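Local coordinates for C protein alpha-antigen (Streptococcus agalactiae, PDB 1YWM) that may play a role in virulence and immunity as a cell-wall-anchored surface antigen of group B Streptococcus, here represented by its N-terminal domain, at residues Asp44-Lys49 and Tyr121-Leu126; Phe71-Lys76 and Gly88-Thr93; Ala117-Asp122 and Pro165-Asp170; Arg147-Thr152 and Glu182-Leu187. All blocks are in the same frame, centred on the assembly; numbering follows the deposited sequence.

Contact 1 of 4, residues Asp44-Lys49 and Tyr121-Leu126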
loop_
_atom_site.group_PDB
_atom_site.type_symbol
_atom_site.label_atom_id
_atom_site.label_comp_id
_atom_site.label_asym_id
_atom_site.label_seq_id
_atom_site.Cartn_x
_atom_site.Cartn_y
_atom_site.Cartn_z
ATOM N N ASP A 44 -0.324 1.310 3.273
ATOM C CA ASP A 44 -0.507 -0.125 3.498
ATOM C C ASP A 44 -0.055 -0.392 4.924
ATOM O O ASP A 44 1.108 -0.115 5.260
ATOM C CB ASP A 44 0.384 -0.877 2.497
ATOM C CG ASP A 44 0.192 -2.376 2.541
ATOM O OD1 ASP A 44 -0.508 -2.920 3.444
ATOM O OD2 ASP A 44 0.721 -3.066 1.667
ATOM N N LEU A 45 -0.960 -0.880 5.767
ATOM C CA LEU A 45 -0.616 -1.129 7.172
ATOM C C LEU A 45 0.510 -2.154 7.313
ATOM O O LEU A 45 1.231 -2.150 8.312
ATOM C CB LEU A 45 -1.834 -1.577 7.961
ATOM C CG LEU A 45 -3.002 -0.567 7.995
ATOM C CD1 LEU A 45 -4.126 -1.084 8.849
ATOM C CD2 LEU A 45 -2.500 0.743 8.597
ATOM N N TYR A 46 0.682 -3.007 6.297
ATOM C CA TYR A 46 1.847 -3.911 6.290
ATOM C C TYR A 46 3.142 -3.103 6.413
ATOM O O TYR A 46 4.042 -3.440 7.224
ATOM C CB TYR A 46 1.842 -4.766 5.009
ATOM C CG TYR A 46 3.090 -5.612 4.839
ATOM C CD1 TYR A 46 4.116 -5.191 4.022
ATOM C CD2 TYR A 46 3.232 -6.840 5.521
ATOM C CE1 TYR A 46 5.271 -5.958 3.865
ATOM C CE2 TYR A 46 4.393 -7.635 5.352
ATOM C CZ TYR A 46 5.394 -7.174 4.524
ATOM O OH TYR A 46 6.541 -7.907 4.328
ATOM N N ASP A 47 3.221 -2.040 5.610
ATOM C CA ASP A 47 4.370 -1.133 5.575
ATOM C C ASP A 47 4.482 -0.360 6.873
ATOM O O ASP A 47 5.587 -0.168 7.388
ATOM C CB ASP A 47 4.267 -0.136 4.419
ATOM C CG ASP A 47 4.353 -0.780 3.054
ATOM O OD1 ASP A 47 4.083 -0.056 2.055
ATOM O OD2 ASP A 47 4.694 -1.970 2.869
ATOM N N VAL A 48 3.335 0.075 7.401
ATOM C CA VAL A 48 3.321 0.766 8.700
ATOM C C VAL A 48 3.886 -0.068 9.832
ATOM O O VAL A 48 4.705 0.400 10.613
ATOM C CB VAL A 48 1.918 1.225 9.082
ATOM C CG1 VAL A 48 1.932 1.925 10.438
ATOM C CG2 VAL A 48 1.409 2.183 8.015
ATOM N N LYS A 49 3.463 -1.318 9.916
ATOM C CA LYS A 49 3.943 -2.179 10.979
ATOM C C LYS A 49 5.442 -2.448 10.882
ATOM O O LYS A 49 6.062 -2.713 11.895
ATOM C CB LYS A 49 3.103 -3.453 11.046
ATOM C CG LYS A 49 1.691 -3.150 11.552
ATOM C CD LYS A 49 0.993 -4.362 12.140
ATOM C CE LYS A 49 -0.226 -3.933 12.972
ATOM N NZ LYS A 49 -1.270 -3.222 12.131
ATOM N N TYR A 121 -5.116 0.421 3.454
ATOM C CA TYR A 121 -5.317 -0.983 3.098
ATOM C C TYR A 121 -4.296 -1.805 3.832
ATOM O O TYR A 121 -3.460 -1.265 4.550
ATOM C CB TYR A 121 -5.235 -1.160 1.581
ATOM C CG TYR A 121 -3.878 -0.930 0.915
ATOM C CD1 TYR A 121 -3.389 0.360 0.681
ATOM C CD2 TYR A 121 -3.094 -2.011 0.479
ATOM C CE1 TYR A 121 -2.151 0.568 0.027
ATOM C CE2 TYR A 121 -1.857 -1.812 -0.173
ATOM C CZ TYR A 121 -1.400 -0.531 -0.404
ATOM O OH TYR A 121 -0.201 -0.295 -1.031
ATOM N N ASP A 122 -4.376 -3.122 3.698
ATOM C CA ASP A 122 -3.449 -3.968 4.428
ATOM C C ASP A 122 -3.201 -5.187 3.567
ATOM O O ASP A 122 -4.119 -5.994 3.376
ATOM C CB ASP A 122 -4.057 -4.410 5.744
ATOM C CG ASP A 122 -3.055 -5.063 6.645
ATOM O OD1 ASP A 122 -1.915 -5.342 6.192
ATOM O OD2 ASP A 122 -3.297 -5.272 7.843
ATOM N N SER A 123 -1.972 -5.305 3.057
ATOM C CA SER A 123 -1.605 -6.464 2.233
ATOM C C SER A 123 -1.077 -7.664 3.084
ATOM O O SER A 123 -0.660 -8.680 2.527
ATOM C CB SER A 123 -0.576 -6.057 1.186
ATOM O OG SER A 123 0.640 -5.668 1.808
ATOM N N THR A 124 -1.128 -7.559 4.411
ATOM C CA THR A 124 -0.519 -8.566 5.281
ATOM C C THR A 124 -0.993 -10.010 4.993
ATOM O O THR A 124 -0.167 -10.930 4.843
ATOM C CB THR A 124 -0.718 -8.214 6.773
ATOM O OG1 THR A 124 0.010 -7.003 7.086
ATOM C CG2 THR A 124 -0.052 -9.277 7.666
ATOM N N THR A 125 -2.302 -10.211 4.935
ATOM C CA THR A 125 -2.814 -11.573 4.730
ATOM C C THR A 125 -2.515 -12.078 3.315
ATOM O O THR A 125 -2.165 -13.253 3.119
ATOM C CB THR A 125 -4.283 -11.611 5.024
ATOM O OG1 THR A 125 -4.463 -11.319 6.428
ATOM C CG2 THR A 125 -4.803 -13.054 4.872
ATOM N N LEU A 126 -2.682 -11.201 2.324
ATOM C CA LEU A 126 -2.271 -11.533 0.964
ATOM C C LEU A 126 -0.819 -11.970 0.935
ATOM O O LEU A 126 -0.484 -13.002 0.321
ATOM C CB LEU A 126 -2.498 -10.351 0.013
ATOM C CG LEU A 126 -1.995 -10.426 -1.443
ATOM C CD1 LEU A 126 -2.694 -11.600 -2.177
ATOM C CD2 LEU A 126 -2.331 -9.087 -2.131
HETATM O O HOH W 1 -1.323 -5.003 9.811
#

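Contact 2 of 4, residues Phe71-Lys76 and Gly88-Thr93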
loop_
_atom_site.group_PDB
_atom_site.type_symbol
_atom_site.label_atom_id
_atom_site.label_comp_id
_atom_site.label_asym_id
_atom_site.label_seq_id
_atom_site.Cartn_x
_atom_site.Cartn_y
_atom_site.Cartn_z
ATOM N N PHE A 71 -4.220 12.379 10.952
ATOM C CA PHE A 71 -5.177 11.522 10.254
ATOM C C PHE A 71 -6.531 11.681 10.932
ATOM O O PHE A 71 -6.611 11.859 12.156
ATOM C CB PHE A 71 -4.753 10.034 10.380
ATOM C CG PHE A 71 -3.477 9.690 9.653
ATOM C CD1 PHE A 71 -2.299 9.456 10.357
ATOM C CD2 PHE A 71 -3.464 9.546 8.266
ATOM C CE1 PHE A 71 -1.110 9.097 9.698
ATOM C CE2 PHE A 71 -2.265 9.207 7.589
ATOM C CZ PHE A 71 -1.096 8.973 8.312
ATOM N N ARG A 72 -7.596 11.581 10.148
ATOM C CA ARG A 72 -8.928 11.479 10.711
ATOM C C ARG A 72 -9.534 10.211 10.119
ATOM O O ARG A 72 -9.576 10.065 8.889
ATOM C CB ARG A 72 -9.744 12.677 10.230
ATOM C CG ARG A 72 -11.188 12.597 10.633
ATOM C CD ARG A 72 -11.391 12.917 12.058
ATOM N NE ARG A 72 -12.793 12.848 12.467
ATOM C CZ ARG A 72 -13.177 12.950 13.726
ATOM N NH1 ARG A 72 -12.261 13.182 14.674
ATOM N NH2 ARG A 72 -14.480 12.857 14.046
ATOM N N GLN A 73 -9.997 9.329 10.992
ATOM C CA GLN A 73 -10.625 8.084 10.579
ATOM C C GLN A 73 -11.699 7.742 11.588
ATOM O O GLN A 73 -11.430 7.717 12.785
ATOM C CB GLN A 73 -9.590 6.958 10.573
ATOM C CG GLN A 73 -10.186 5.652 10.058
ATOM C CD GLN A 73 -9.161 4.572 9.981
ATOM O OE1 GLN A 73 -8.219 4.546 10.772
ATOM N NE2 GLN A 73 -9.337 3.669 9.031
ATOM N N GLY A 74 -12.912 7.464 11.118
ATOM C CA GLY A 74 -14.017 7.255 12.037
ATOM C C GLY A 74 -14.260 8.522 12.851
ATOM O O GLY A 74 -14.366 9.617 12.284
ATOM N N THR A 75 -14.294 8.380 14.170
ATOM C CA THR A 75 -14.512 9.513 15.076
ATOM C C THR A 75 -13.224 9.903 15.786
ATOM O O THR A 75 -13.258 10.543 16.857
ATOM C CB THR A 75 -15.562 9.150 16.152
ATOM O OG1 THR A 75 -15.095 8.007 16.878
ATOM C CG2 THR A 75 -16.879 8.689 15.514
ATOM N N LYS A 76 -12.088 9.523 15.214
ATOM C CA LYS A 76 -10.809 9.781 15.888
ATOM C C LYS A 76 -9.776 10.537 15.045
ATOM O O LYS A 76 -9.709 10.361 13.847
ATOM C CB LYS A 76 -10.200 8.466 16.408
ATOM C CG LYS A 76 -10.960 7.895 17.621
ATOM C CD LYS A 76 -10.043 7.527 18.781
ATOM C CE LYS A 76 -10.729 7.766 20.133
ATOM N NZ LYS A 76 -10.681 6.575 21.049
ATOM N N GLY A 88 -9.803 1.208 5.132
ATOM C CA GLY A 88 -10.935 1.985 4.693
ATOM C C GLY A 88 -10.498 3.395 4.331
ATOM O O GLY A 88 -9.287 3.696 4.244
ATOM N N ARG A 89 -11.499 4.240 4.107
ATOM C CA ARG A 89 -11.295 5.626 3.720
ATOM C C ARG A 89 -11.051 6.489 4.969
ATOM O O ARG A 89 -11.609 6.244 6.041
ATOM C CB ARG A 89 -12.523 6.144 2.957
ATOM C CG ARG A 89 -12.296 7.500 2.311
ATOM C CD ARG A 89 -13.562 8.157 1.773
ATOM N NE ARG A 89 -13.421 8.632 0.395
ATOM C CZ ARG A 89 -13.352 7.836 -0.672
ATOM N NH1 ARG A 89 -13.399 6.517 -0.529
ATOM N NH2 ARG A 89 -13.233 8.359 -1.885
ATOM N N ALA A 90 -10.202 7.491 4.809
ATOM C CA ALA A 90 -9.822 8.352 5.927
ATOM C C ALA A 90 -9.331 9.642 5.285
ATOM O O ALA A 90 -9.470 9.833 4.070
ATOM C CB ALA A 90 -8.731 7.671 6.760
ATOM N N SER A 91 -8.753 10.529 6.090
ATOM C CA SER A 91 -8.106 11.694 5.526
ATOM C C SER A 91 -6.751 11.876 6.183
ATOM O O SER A 91 -6.478 11.344 7.299
ATOM C CB SER A 91 -8.976 12.957 5.701
ATOM O OG SER A 91 -8.930 13.388 7.062
ATOM N N LEU A 92 -5.898 12.572 5.439
ATOM C CA LEU A 92 -4.544 12.902 5.835
ATOM C C LEU A 92 -4.434 14.418 5.627
ATOM O O LEU A 92 -4.766 14.935 4.548
ATOM C CB LEU A 92 -3.519 12.128 4.975
ATOM C CG LEU A 92 -2.032 12.574 4.997
ATOM C CD1 LEU A 92 -1.388 12.653 6.413
ATOM C CD2 LEU A 92 -1.173 11.696 4.094
ATOM N N THR A 93 -4.031 15.132 6.683
ATOM C CA THR A 93 -3.897 16.585 6.591
ATOM C C THR A 93 -2.528 16.975 7.103
ATOM O O THR A 93 -2.094 16.425 8.083
ATOM C CB THR A 93 -4.944 17.270 7.472
ATOM O OG1 THR A 93 -6.256 16.912 7.018
ATOM C CG2 THR A 93 -4.865 18.815 7.292
HETATM O O HOH W 2 -11.828 3.979 7.374
HETATM O O HOH W 3 -13.390 8.248 7.891
#

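Contact 3 of 4, residues Ala117-Asp122 and Pro165-Asp170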
loop_
_atom_site.group_PDB
_atom_site.type_symbol
_atom_site.label_atom_id
_atom_site.label_comp_id
_atom_site.label_asym_id
_atom_site.label_seq_id
_atom_site.Cartn_x
_atom_site.Cartn_y
_atom_site.Cartn_z
ATOM N N ALA A 117 -7.118 13.126 0.329
ATOM C CA ALA A 117 -7.942 11.918 0.479
ATOM C C ALA A 117 -6.983 10.734 0.711
ATOM O O ALA A 117 -5.912 10.699 0.096
ATOM C CB ALA A 117 -8.732 11.674 -0.784
ATOM N N LEU A 118 -7.366 9.822 1.599
ATOM C CA LEU A 118 -6.494 8.728 2.046
ATOM C C LEU A 118 -7.244 7.388 1.935
ATOM O O LEU A 118 -8.386 7.260 2.373
ATOM C CB LEU A 118 -6.038 8.931 3.500
ATOM C CG LEU A 118 -5.266 7.767 4.133
ATOM C CD1 LEU A 118 -3.973 7.547 3.279
ATOM C CD2 LEU A 118 -4.924 8.077 5.620
ATOM N N THR A 119 -6.566 6.396 1.376
ATOM C CA THR A 119 -7.070 5.033 1.358
ATOM C C THR A 119 -6.147 4.170 2.207
ATOM O O THR A 119 -4.947 4.113 1.939
ATOM C CB THR A 119 -7.010 4.522 -0.102
ATOM O OG1 THR A 119 -7.969 5.230 -0.881
ATOM C CG2 THR A 119 -7.463 2.999 -0.177
ATOM N N ILE A 120 -6.674 3.517 3.233
ATOM C CA ILE A 120 -5.825 2.667 4.046
ATOM C C ILE A 120 -6.151 1.217 3.661
ATOM O O ILE A 120 -7.311 0.842 3.571
ATOM C CB ILE A 120 -6.079 2.866 5.558
ATOM C CG1 ILE A 120 -5.794 4.331 5.982
ATOM C CG2 ILE A 120 -5.207 1.923 6.344
ATOM C CD1 ILE A 120 -6.344 4.646 7.370
ATOM N N TYR A 121 -5.116 0.421 3.454
ATOM C CA TYR A 121 -5.317 -0.983 3.098
ATOM C C TYR A 121 -4.296 -1.805 3.832
ATOM O O TYR A 121 -3.460 -1.265 4.550
ATOM C CB TYR A 121 -5.235 -1.160 1.581
ATOM C CG TYR A 121 -3.878 -0.930 0.915
ATOM C CD1 TYR A 121 -3.389 0.360 0.681
ATOM C CD2 TYR A 121 -3.094 -2.011 0.479
ATOM C CE1 TYR A 121 -2.151 0.568 0.027
ATOM C CE2 TYR A 121 -1.857 -1.812 -0.173
ATOM C CZ TYR A 121 -1.400 -0.531 -0.404
ATOM O OH TYR A 121 -0.201 -0.295 -1.031
ATOM N N ASP A 122 -4.376 -3.122 3.698
ATOM C CA ASP A 122 -3.449 -3.968 4.428
ATOM C C ASP A 122 -3.201 -5.187 3.567
ATOM O O ASP A 122 -4.119 -5.994 3.376
ATOM C CB ASP A 122 -4.057 -4.410 5.744
ATOM C CG ASP A 122 -3.055 -5.063 6.645
ATOM O OD1 ASP A 122 -1.915 -5.342 6.192
ATOM O OD2 ASP A 122 -3.297 -5.272 7.843
ATOM N N PRO A 165 -0.062 1.219 -5.162
ATOM C CA PRO A 165 -1.070 1.288 -4.101
ATOM C C PRO A 165 -2.360 0.594 -4.526
ATOM O O PRO A 165 -2.680 0.595 -5.711
ATOM C CB PRO A 165 -1.313 2.802 -3.929
ATOM C CG PRO A 165 -0.964 3.391 -5.284
ATOM C CD PRO A 165 0.158 2.521 -5.826
ATOM N N LYS A 166 -3.091 0.047 -3.566
ATOM C CA LYS A 166 -4.340 -0.649 -3.835
ATOM C C LYS A 166 -5.448 -0.210 -2.872
ATOM O O LYS A 166 -5.171 0.364 -1.826
ATOM C CB LYS A 166 -4.110 -2.165 -3.688
ATOM C CG LYS A 166 -2.977 -2.732 -4.551
ATOM C CD LYS A 166 -3.341 -2.647 -6.054
ATOM C CE LYS A 166 -2.130 -2.905 -6.939
ATOM N NZ LYS A 166 -2.335 -2.664 -8.421
ATOM N N THR A 167 -6.698 -0.506 -3.209
ATOM C CA THR A 167 -7.753 -0.548 -2.187
ATOM C C THR A 167 -7.810 -1.925 -1.535
ATOM O O THR A 167 -7.317 -2.922 -2.116
ATOM C CB THR A 167 -9.123 -0.288 -2.802
ATOM O OG1 THR A 167 -9.376 -1.311 -3.771
ATOM C CG2 THR A 167 -9.138 1.004 -3.586
ATOM N N GLN A 168 -8.441 -2.010 -0.361
ATOM C CA GLN A 168 -8.647 -3.327 0.278
ATOM C C GLN A 168 -9.489 -4.310 -0.558
ATOM O O GLN A 168 -9.275 -5.543 -0.526
ATOM C CB GLN A 168 -9.295 -3.144 1.638
ATOM C CG GLN A 168 -9.156 -4.336 2.544
ATOM C CD GLN A 168 -7.692 -4.648 2.882
ATOM O OE1 GLN A 168 -6.891 -3.747 3.066
ATOM N NE2 GLN A 168 -7.358 -5.931 2.968
ATOM N N THR A 169 -10.460 -3.768 -1.292
ATOM C CA THR A 169 -11.233 -4.582 -2.224
ATOM C C THR A 169 -10.307 -5.253 -3.235
ATOM O O THR A 169 -10.449 -6.465 -3.533
ATOM C CB THR A 169 -12.260 -3.718 -2.972
ATOM O OG1 THR A 169 -13.266 -3.266 -2.050
ATOM C CG2 THR A 169 -13.033 -4.593 -3.962
ATOM N N ASP A 170 -9.379 -4.469 -3.778
ATOM C CA ASP A 170 -8.413 -5.020 -4.722
ATOM C C ASP A 170 -7.521 -6.086 -4.050
ATOM O O ASP A 170 -7.321 -7.157 -4.613
ATOM C CB ASP A 170 -7.588 -3.938 -5.399
ATOM C CG ASP A 170 -7.053 -4.373 -6.767
ATOM O OD1 ASP A 170 -6.208 -3.659 -7.333
ATOM O OD2 ASP A 170 -7.415 -5.410 -7.365
HETATM O O HOH W 4 -9.020 0.213 1.433
#

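Contact 4 of 4, residues Arg147-Thr152 and Glu182-Leu187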
loop_
_atom_site.group_PDB
_atom_site.type_symbol
_atom_site.label_atom_id
_atom_site.label_comp_id
_atom_site.label_asym_id
_atom_site.label_seq_id
_atom_site.Cartn_x
_atom_site.Cartn_y
_atom_site.Cartn_z
ATOM N N ARG A 147 4.656 -25.836 -11.173
ATOM C CA ARG A 147 5.331 -24.967 -10.200
ATOM C C ARG A 147 5.657 -23.618 -10.852
ATOM O O ARG A 147 5.423 -22.550 -10.275
ATOM C CB ARG A 147 6.622 -25.611 -9.716
ATOM C CG ARG A 147 7.495 -24.692 -8.856
ATOM C CD ARG A 147 8.788 -25.355 -8.359
ATOM N NE ARG A 147 8.384 -26.664 -7.757
ATOM C CZ ARG A 147 8.557 -27.861 -8.299
ATOM N NH1 ARG A 147 9.156 -27.997 -9.468
ATOM N NH2 ARG A 147 8.122 -28.936 -7.658
ATOM N N THR A 148 6.241 -23.680 -12.040
ATOM C CA THR A 148 6.720 -22.479 -12.699
ATOM C C THR A 148 5.561 -21.551 -13.046
ATOM O O THR A 148 5.663 -20.331 -12.892
ATOM C CB THR A 148 7.539 -22.886 -13.924
ATOM O OG1 THR A 148 8.785 -23.452 -13.456
ATOM C CG2 THR A 148 7.944 -21.662 -14.767
ATOM N N GLU A 149 4.456 -22.124 -13.512
ATOM C CA GLU A 149 3.299 -21.304 -13.857
ATOM C C GLU A 149 2.732 -20.638 -12.617
ATOM O O GLU A 149 2.362 -19.460 -12.646
ATOM C CB GLU A 149 2.219 -22.163 -14.551
ATOM C CG GLU A 149 0.917 -21.413 -14.812
ATOM C CD GLU A 149 -0.133 -22.289 -15.495
ATOM O OE1 GLU A 149 -1.140 -21.741 -15.987
ATOM O OE2 GLU A 149 0.042 -23.534 -15.532
ATOM N N VAL A 150 2.662 -21.390 -11.522
ATOM C CA VAL A 150 2.140 -20.847 -10.268
ATOM C C VAL A 150 3.074 -19.739 -9.731
ATOM O O VAL A 150 2.616 -18.629 -9.376
ATOM C CB VAL A 150 1.880 -21.938 -9.216
ATOM C CG1 VAL A 150 1.600 -21.322 -7.791
ATOM C CG2 VAL A 150 0.687 -22.836 -9.680
ATOM N N LEU A 151 4.373 -20.007 -9.712
ATOM C CA LEU A 151 5.310 -18.972 -9.200
ATOM C C LEU A 151 5.306 -17.724 -10.053
ATOM O O LEU A 151 5.513 -16.585 -9.546
ATOM C CB LEU A 151 6.721 -19.550 -9.125
ATOM C CG LEU A 151 6.863 -20.650 -8.053
ATOM C CD1 LEU A 151 8.320 -21.096 -7.998
ATOM C CD2 LEU A 151 6.410 -20.196 -6.678
ATOM N N THR A 152 5.095 -17.892 -11.358
ATOM C CA THR A 152 5.037 -16.734 -12.249
ATOM C C THR A 152 3.878 -15.809 -11.853
ATOM O O THR A 152 4.009 -14.568 -11.833
ATOM C CB THR A 152 4.828 -17.237 -13.738
ATOM O OG1 THR A 152 6.051 -17.788 -14.256
ATOM C CG2 THR A 152 4.543 -16.055 -14.682
ATOM N N GLU A 182 -2.974 -21.491 -6.920
ATOM C CA GLU A 182 -2.528 -22.689 -6.201
ATOM C C GLU A 182 -3.198 -23.942 -6.757
ATOM O O GLU A 182 -2.598 -25.003 -6.804
ATOM C CB GLU A 182 -2.786 -22.552 -4.702
ATOM C CG GLU A 182 -2.209 -23.717 -3.890
ATOM C CD GLU A 182 -2.290 -23.488 -2.400
ATOM O OE1 GLU A 182 -1.269 -23.696 -1.692
ATOM O OE2 GLU A 182 -3.374 -23.087 -1.956
ATOM N N LYS A 183 -4.428 -23.806 -7.219
ATOM C CA LYS A 183 -5.130 -24.952 -7.832
ATOM C C LYS A 183 -4.538 -25.407 -9.159
ATOM O O LYS A 183 -4.879 -26.500 -9.630
ATOM C CB LYS A 183 -6.636 -24.676 -7.967
ATOM C CG LYS A 183 -7.342 -24.362 -6.660
ATOM C CD LYS A 183 -8.813 -24.044 -6.929
ATOM C CE LYS A 183 -9.562 -23.551 -5.682
ATOM N NZ LYS A 183 -10.949 -23.105 -6.116
ATOM N N LEU A 184 -3.595 -24.637 -9.728
ATOM C CA LEU A 184 -2.940 -25.061 -10.955
ATOM C C LEU A 184 -1.804 -26.079 -10.735
ATOM O O LEU A 184 -1.258 -26.603 -11.704
ATOM C CB LEU A 184 -2.415 -23.851 -11.749
ATOM C CG LEU A 184 -3.518 -22.864 -12.211
ATOM C CD1 LEU A 184 -2.859 -21.661 -12.945
ATOM C CD2 LEU A 184 -4.598 -23.512 -13.104
ATOM N N LEU A 185 -1.417 -26.309 -9.489
ATOM C CA LEU A 185 -0.337 -27.258 -9.221
ATOM C C LEU A 185 -0.835 -28.652 -9.636
ATOM O O LEU A 185 -1.987 -29.003 -9.372
ATOM C CB LEU A 185 0.059 -27.261 -7.743
ATOM C CG LEU A 185 0.724 -25.957 -7.289
ATOM C CD1 LEU A 185 0.803 -25.996 -5.763
ATOM C CD2 LEU A 185 2.112 -25.886 -7.998
ATOM N N VAL A 186 0.041 -29.390 -10.280
ATOM C CA VAL A 186 -0.295 -30.751 -10.767
ATOM C C VAL A 186 0.720 -31.701 -10.183
ATOM O O VAL A 186 1.922 -31.454 -10.286
ATOM C CB VAL A 186 -0.207 -30.816 -12.325
ATOM C CG1 VAL A 186 -0.384 -32.286 -12.856
ATOM C CG2 VAL A 186 -1.233 -29.872 -12.968
ATOM N N LEU A 187 0.262 -32.790 -9.567
ATOM C CA LEU A 187 1.214 -33.795 -9.063
ATOM C C LEU A 187 1.964 -34.505 -10.185
ATOM O O LEU A 187 1.368 -34.875 -11.200
ATOM C CB LEU A 187 0.504 -34.825 -8.151
ATOM C CG LEU A 187 -0.094 -34.330 -6.829
ATOM C CD1 LEU A 187 -1.060 -35.395 -6.243
ATOM C CD2 LEU A 187 1.039 -34.031 -5.827
HETATM O O HOH W 5 -1.449 -26.400 -14.449
#

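Contact 1 of 4, residues Asp44-Lys49 and Tyr121-Leu126
D44 and Y121 pair as a parallel bridge where strands 40-44 and 113-121 end and helices 45-49 and 124-137 follow; a capping bond and an Asx turn mark the junction. D44 is the N-cap of helix 45-49: its CG stands anti to the backbone N (chi1 -175°), which turns the carboxylate toward the second segment. D44 OD1 takes the backbone N of S123 at 2.8 Å on its syn side. From the opposite face of the carboxylate, Y46 N reaches D44 OD1 at 3.1 Å, the capping bond. D44 OD2 uses its syn lone pair for S123 OG at 2.6 Å, so three donors hold the group. CB of D44 lies over one face of the Y121 ring, 3.8 Å from the centroid, a CH-pi contact; ring and carboxylate planes are stacked, 27° apart. Between the backbones, L45 N donates to Y121 O at 2.8 Å, nearly straight at 169°. D122 forms an Asx turn: its OD1 accepts from T124 N and also from T124 OG1. D122 OD1 lies 3.9 Å from D44 OD1; since each oxygen accepts two donors, the repulsion between like charges is probably eased. T124 OG1 then lies in the plane of the Y46 ring, at its edge, 3.6 Å from CD2.

Contact 2 of 4, residues Phe71-Lys76 and Gly88-Thr93
An antiparallel strand pair of the mixed sheet in the fibronectin-like domain joins residues 71-73 to 88-93, with the type II' turn Q73-K76 leading the first strand on toward strand 76-78. The two strand segments run at 158° to each other and approach to 4.8 Å between their axes. R72 and S91 form the hydrogen-bonded pair: S91 N donates to R72 O at 3.0 Å, and R72 N donates to S91 O at 3.1 Å. F71 and L92 make the adjacent non-hydrogen-bonded pair, where F71 CA also comes within 3.2 Å of S91 O in a CA-H...O contact. On their face of the sheet F71 and L92 lie side by side, pointing the same way, with F71 CE2 3.7 Å from L92 CD1. L118 of strand 113-121, on the far side of strand 88-97, and I43 of strand 40-44 also touch the phenyl group. On the other face S91 OG, placed between its own N and carbonyl carbon (chi1 74°), rests 3.3 Å from R72 CB, while the arginine chain bends at chi2 and its guanidinium makes a cation-pi contact with Y77. A90 CB packs 3.3 Å from R72 O and 4.0 Å from Q73 CB. Q73 runs extended, and its NE2 donates to S86 O; a water also links NE2 with R89 O. Chemically the pair is two-sided: the face of F71 and L92 is apolar and buried, the face of R72 and S91 is polar and partly exposed; two direct backbone bonds join the segments here, and the T93-V70 pairing continues the ladder.

Contact 3 of 4, residues Ala117-Asp122 and Pro165-Asp170
P165 begins the approach to strand 113-121: its CA lies 3.6 Å from the hydroxyl OH of Y121. K166 makes its closest approach with its backbone oxygen. K166 O stands 3.0 Å above the plane of the Y121 ring, offset toward the rim, with Y121 CD1 its closest atom at 3.1 Å; the ring's other face carries D44. This oxygen is buried by the contact and has no hydrogen-bonding partner in the model. The lysine chain bends at chi2 and leads away, its NZ in a salt bridge with D160. At T167 the backbone touches the methyl of T119, CG2 meeting T167 CA at 4.1 Å, while T167 OG1 caps helix 168-182 by accepting from D170 N. Q168, in the first turn, carries the polar contact. With CG opposite the backbone N (chi1 -162°) and a bend at chi2, its amide faces the D122 backbone: Q168 OE1 takes D122 N at 2.7 Å in the plane of the amide carbonyl, though the N-H is bent to 138°, and Q168 NE2 donates, at the longer distance of 3.3 Å, to D122 O. A water joins Q168 N to I120 O. One side-chain amide thus pairs with both polar backbone atoms of a single residue, at the junction between the beta-sandwich domain and the antiparallel three-helix bundle.

Contact 4 of 4, residues Arg147-Thr152 and Glu182-Leu187
The carboxylate of E149 is the flat group that touches across the contact: one of its faces carries the methyl CD1 of L184, which comes 3.5 Å from E149 OE1. The glutamate chain is extended, with CG anti to the backbone N (chi1 174°), and crosses the leucine at about a right angle. At the other oxygen, OE2, a water is weakly held; the same water donates to L184 O at 2.8 Å. V150, the next residue along the helix, points toward the loop and brings a single branch, CG2, against two leucines: L184 CB at 3.9 Å and L185 CD2 at 3.8 Å. That methyl lies anti to the valine's carbonyl carbon, which sets it between them. L185 CD2 also reaches R147 CA at 4.0 Å, so the backbone of helix 144-163 forms part of the surface. V133 of helix 124-137 touches V150, and W142 and N136 touch L185, completing the end of the three-helix bundle; R147's guanidinium turns to the A137 and D139 carbonyls. Beside the contact, V186 N bonds to S146 OG. Between these two segments the direct contact is mainly apolar packing around buried V150 and L185; E149 and L184 are exposed, touching through CD1, with the water adding a weak polar link.

Contact 2 joins strands 66-73 and 88-97 of the six-stranded mixed sheet; strand 113-121, next to 88-97, carries on into contact 3. The centres of contacts 2 and 3 are 13 Å apart, and they touch. Contacts 1 and 3 share Y121 and D122, with centres 10 Å apart, so the strand end meets both helix 45-49 and the start of helix 168-182. Contact 4 lies at the far end of the helical bundle, its centre 40 Å from that of contact 2 and 28 Å from that of contact 3. Along the chain contact 2 falls between the segments of contact 1, while the segments of contacts 3 and 4 interleave. Contacts 1 and 3 thus couple sandwich to bundle, giving an elongated two-part N-terminal domain.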